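PDB 1VPD: tartronate semialdehyde reductase from Salmonella typhimurium, which probably reduces tartronate semialdehyde to D-glycerate with NADH or NADPH, the final step of the route from galactarate to D-glycerate. Local coordinates for residues L184-M189 with D221-M226. Residues are numbered along the deposited sequence; the frame is centred on the assembly and turned at random. Where two conformers were deposited one is given.
Sequences LNIAAM and DAKAPM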
ATOM      1  N   LEU A 184     -11.656  -0.344   8.987  1.00 10.47           N
ATOM      2  CA  LEU A 184     -12.685  -0.698   9.961  1.00 10.66           C
ATOM      3  C   LEU A 184     -12.097  -1.397  11.188  1.00 10.50           C
ATOM      4  O   LEU A 184     -12.552  -1.158  12.287  1.00 10.38           O
ATOM      5  CB  LEU A 184     -13.778  -1.546   9.305  0.64 10.97           C
ATOM      6  CG  LEU A 184     -14.578  -0.778   8.240  0.64 11.57           C
ATOM      7  CD1 LEU A 184     -15.553  -1.684   7.526  0.64 13.00           C
ATOM      8  CD2 LEU A 184     -15.334   0.388   8.875  0.64 13.66           C
ATOM      9  N   ASN A 185     -11.078  -2.234  11.016  1.00 10.50           N
ATOM     10  CA  ASN A 185     -10.448  -2.918  12.142  1.00 10.39           C
ATOM     11  C   ASN A 185      -9.767  -1.890  13.045  1.00 10.85           C
ATOM     12  O   ASN A 185      -9.803  -2.031  14.263  1.00 11.42           O
ATOM     13  CB  ASN A 185      -9.427  -3.959  11.698  1.00 10.33           C
ATOM     14  CG  ASN A 185     -10.063  -5.252  11.160  1.00 10.67           C
ATOM     15  OD1 ASN A 185     -11.297  -5.337  10.950  1.00 11.37           O
ATOM     16  ND2 ASN A 185      -9.210  -6.294  10.958  1.00 11.17           N
ATOM     17  N   ILE A 186      -9.159  -0.854  12.454  1.00 10.73           N
ATOM     18  CA  ILE A 186      -8.549   0.201  13.245  1.00 10.39           C
ATOM     19  C   ILE A 186      -9.620   1.008  13.982  1.00 10.81           C
ATOM     20  O   ILE A 186      -9.487   1.293  15.182  1.00 10.83           O
ATOM     21  CB  ILE A 186      -7.667   1.149  12.389  1.00 10.81           C
ATOM     22  CG1 ILE A 186      -6.447   0.412  11.849  1.00 11.83           C
ATOM     23  CG2 ILE A 186      -7.221   2.357  13.218  1.00 11.10           C
ATOM     24  CD1 ILE A 186      -5.687   1.222  10.802  1.00 11.50           C
ATOM     25  N   ALA A 187     -10.669   1.389  13.262  1.00 10.66           N
ATOM     26  CA  ALA A 187     -11.776   2.137  13.864  1.00 10.75           C
ATOM     27  C   ALA A 187     -12.423   1.346  14.999  1.00 11.06           C
ATOM     28  O   ALA A 187     -12.717   1.898  16.057  1.00 10.58           O
ATOM     29  CB  ALA A 187     -12.780   2.537  12.832  1.00 11.13           C
ATOM     30  N   ALA A 188     -12.631   0.051  14.780  1.00 10.78           N
ATOM     31  CA  ALA A 188     -13.251  -0.799  15.783  1.00 11.16           C
ATOM     32  C   ALA A 188     -12.412  -0.913  17.043  1.00 11.03           C
ATOM     33  O   ALA A 188     -12.936  -0.837  18.158  1.00 11.02           O
ATOM     34  CB  ALA A 188     -13.508  -2.208  15.188  1.00 11.43           C
HETATM   35  N   MSE A 189     -11.111  -1.129  16.867  1.00 11.28           N
HETATM   36  CA  MSE A 189     -10.158  -1.116  17.984  1.00 11.46           C
HETATM   37  C   MSE A 189     -10.278   0.192  18.766  1.00 10.77           C
HETATM   38  O   MSE A 189     -10.337   0.181  19.984  1.00 11.98           O
HETATM   39  CB  MSE A 189      -8.720  -1.276  17.467  1.00 11.96           C
HETATM   40  CG  MSE A 189      -7.681  -1.014  18.515  1.00 13.56           C
HETATM   41 SE   MSE A 189      -5.920  -0.849  17.750  0.89 19.76          SE
HETATM   42  CE  MSE A 189      -6.167   0.923  17.041  1.00 17.40           C
ATOM     43  N   ASP A 221      -2.501  -5.840  17.111  1.00 13.93           N
ATOM     44  CA  ASP A 221      -1.117  -5.960  17.600  1.00 14.73           C
ATOM     45  C   ASP A 221      -0.181  -4.912  17.014  1.00 15.20           C
ATOM     46  O   ASP A 221       0.778  -4.506  17.680  1.00 15.52           O
ATOM     47  CB  ASP A 221      -0.579  -7.344  17.299  1.00 15.25           C
ATOM     48  CG  ASP A 221      -1.195  -8.411  18.168  1.00 17.26           C
ATOM     49  OD1 ASP A 221      -1.527  -8.132  19.331  1.00 21.68           O
ATOM     50  OD2 ASP A 221      -1.369  -9.559  17.762  1.00 19.46           O
ATOM     51  N   ALA A 222      -0.437  -4.473  15.782  1.00 15.11           N
ATOM     52  CA  ALA A 222       0.385  -3.432  15.161  1.00 14.82           C
ATOM     53  C   ALA A 222       0.094  -2.038  15.707  1.00 14.78           C
ATOM     54  O   ALA A 222       1.023  -1.253  15.913  1.00 15.17           O
ATOM     55  CB  ALA A 222       0.193  -3.417  13.650  1.00 15.10           C
ATOM     56  N   LYS A 223      -1.184  -1.738  15.945  1.00 13.38           N
ATOM     57  CA  LYS A 223      -1.634  -0.371  16.183  1.00 13.28           C
ATOM     58  C   LYS A 223      -1.974  -0.037  17.627  1.00 13.12           C
ATOM     59  O   LYS A 223      -1.815   1.123  18.017  1.00 14.42           O
ATOM     60  CB  LYS A 223      -2.805  -0.032  15.255  1.00 13.11           C
ATOM     61  CG  LYS A 223      -2.513  -0.215  13.772  1.00 14.40           C
ATOM     62  CD  LYS A 223      -1.237   0.496  13.315  1.00 15.73           C
ATOM     63  CE  LYS A 223      -1.122   0.557  11.810  1.00 17.11           C
ATOM     64  NZ  LYS A 223       0.092   1.340  11.399  1.00 17.75           N
ATOM     65  N   ALA A 224      -2.393  -1.002  18.443  1.00 13.73           N
ATOM     66  CA  ALA A 224      -2.722  -0.666  19.838  1.00 14.17           C
ATOM     67  C   ALA A 224      -1.506  -0.102  20.578  1.00 14.93           C
ATOM     68  O   ALA A 224      -1.626   0.912  21.271  1.00 14.30           O
ATOM     69  CB  ALA A 224      -3.361  -1.833  20.613  1.00 14.36           C
ATOM     70  N   PRO A 225      -0.342  -0.732  20.434  1.00 15.71           N
ATOM     71  CA  PRO A 225       0.871  -0.180  21.061  1.00 16.27           C
ATOM     72  C   PRO A 225       1.192   1.235  20.581  1.00 16.19           C
ATOM     73  O   PRO A 225       1.568   2.079  21.416  1.00 16.58           O
ATOM     74  CB  PRO A 225       1.951  -1.199  20.680  1.00 16.91           C
ATOM     75  CG  PRO A 225       1.177  -2.472  20.507  1.00 16.83           C
ATOM     76  CD  PRO A 225      -0.061  -2.015  19.767  1.00 15.98           C
HETATM   77  N   MSE A 226       1.025   1.510  19.285  1.00 16.32           N
HETATM   78  CA  MSE A 226       1.293   2.839  18.739  1.00 16.64           C
HETATM   79  C   MSE A 226       0.380   3.879  19.364  1.00 15.87           C
HETATM   80  O   MSE A 226       0.829   4.941  19.792  1.00 15.93           O
HETATM   81  CB  MSE A 226       1.151   2.846  17.212  1.00 16.97           C
HETATM   82  CG  MSE A 226       2.181   1.988  16.502  1.00 19.34           C
HETATM   83 SE   MSE A 226       2.056   2.089  14.561  0.86 23.00          SE
HETATM   84  CE  MSE A 226       2.447   3.990  14.281  1.00 20.84           C
TER
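Ile186 is the first residue of 184-189 to meet the other helix: its CG1 lies 4.4 Å from Lys223 CG, methylene facing methylene at the loose limit of van der Waals contact. Both side chains also touch His282. One helical turn on, Met189, a selenomethionine, makes the larger contribution from this helix. With CG anti to the backbone N (chi1 169°) and chi2 likewise extended, the chain spans the gap, and its selenium comes to rest over the backbone of 221-226, 3.6 Å from Ala224 N and 4.0 Å from Ala224 CB. A bend at chi3 (76°) then turns the terminal methyl back beside Lys223, with CE 3.9 Å from Lys223 CB, and the two side chains cross at roughly a right angle. Leu220 and Val227 of helix 218-228 also touch Met189.

Local axes 10.5 Å apart, crossing at -43°, and only 159 Å² of buried surface describe a slender junction bridged by long side chains, between the long helix 170-198 and helix 218-228 of the all-helical C-terminal domain that follows the Rossmann-type nucleotide-binding domain in this HIBADH-related family. With no hydrogen bond between the segments, the contact is mainly apolar packing: Lys223 lends its aliphatic base to the seam, while its chain, bent at chi2, carries NZ away to a salt bridge with Asp281, a route that probably keeps the charge clear of the apolar contact around Ile186 and Met189.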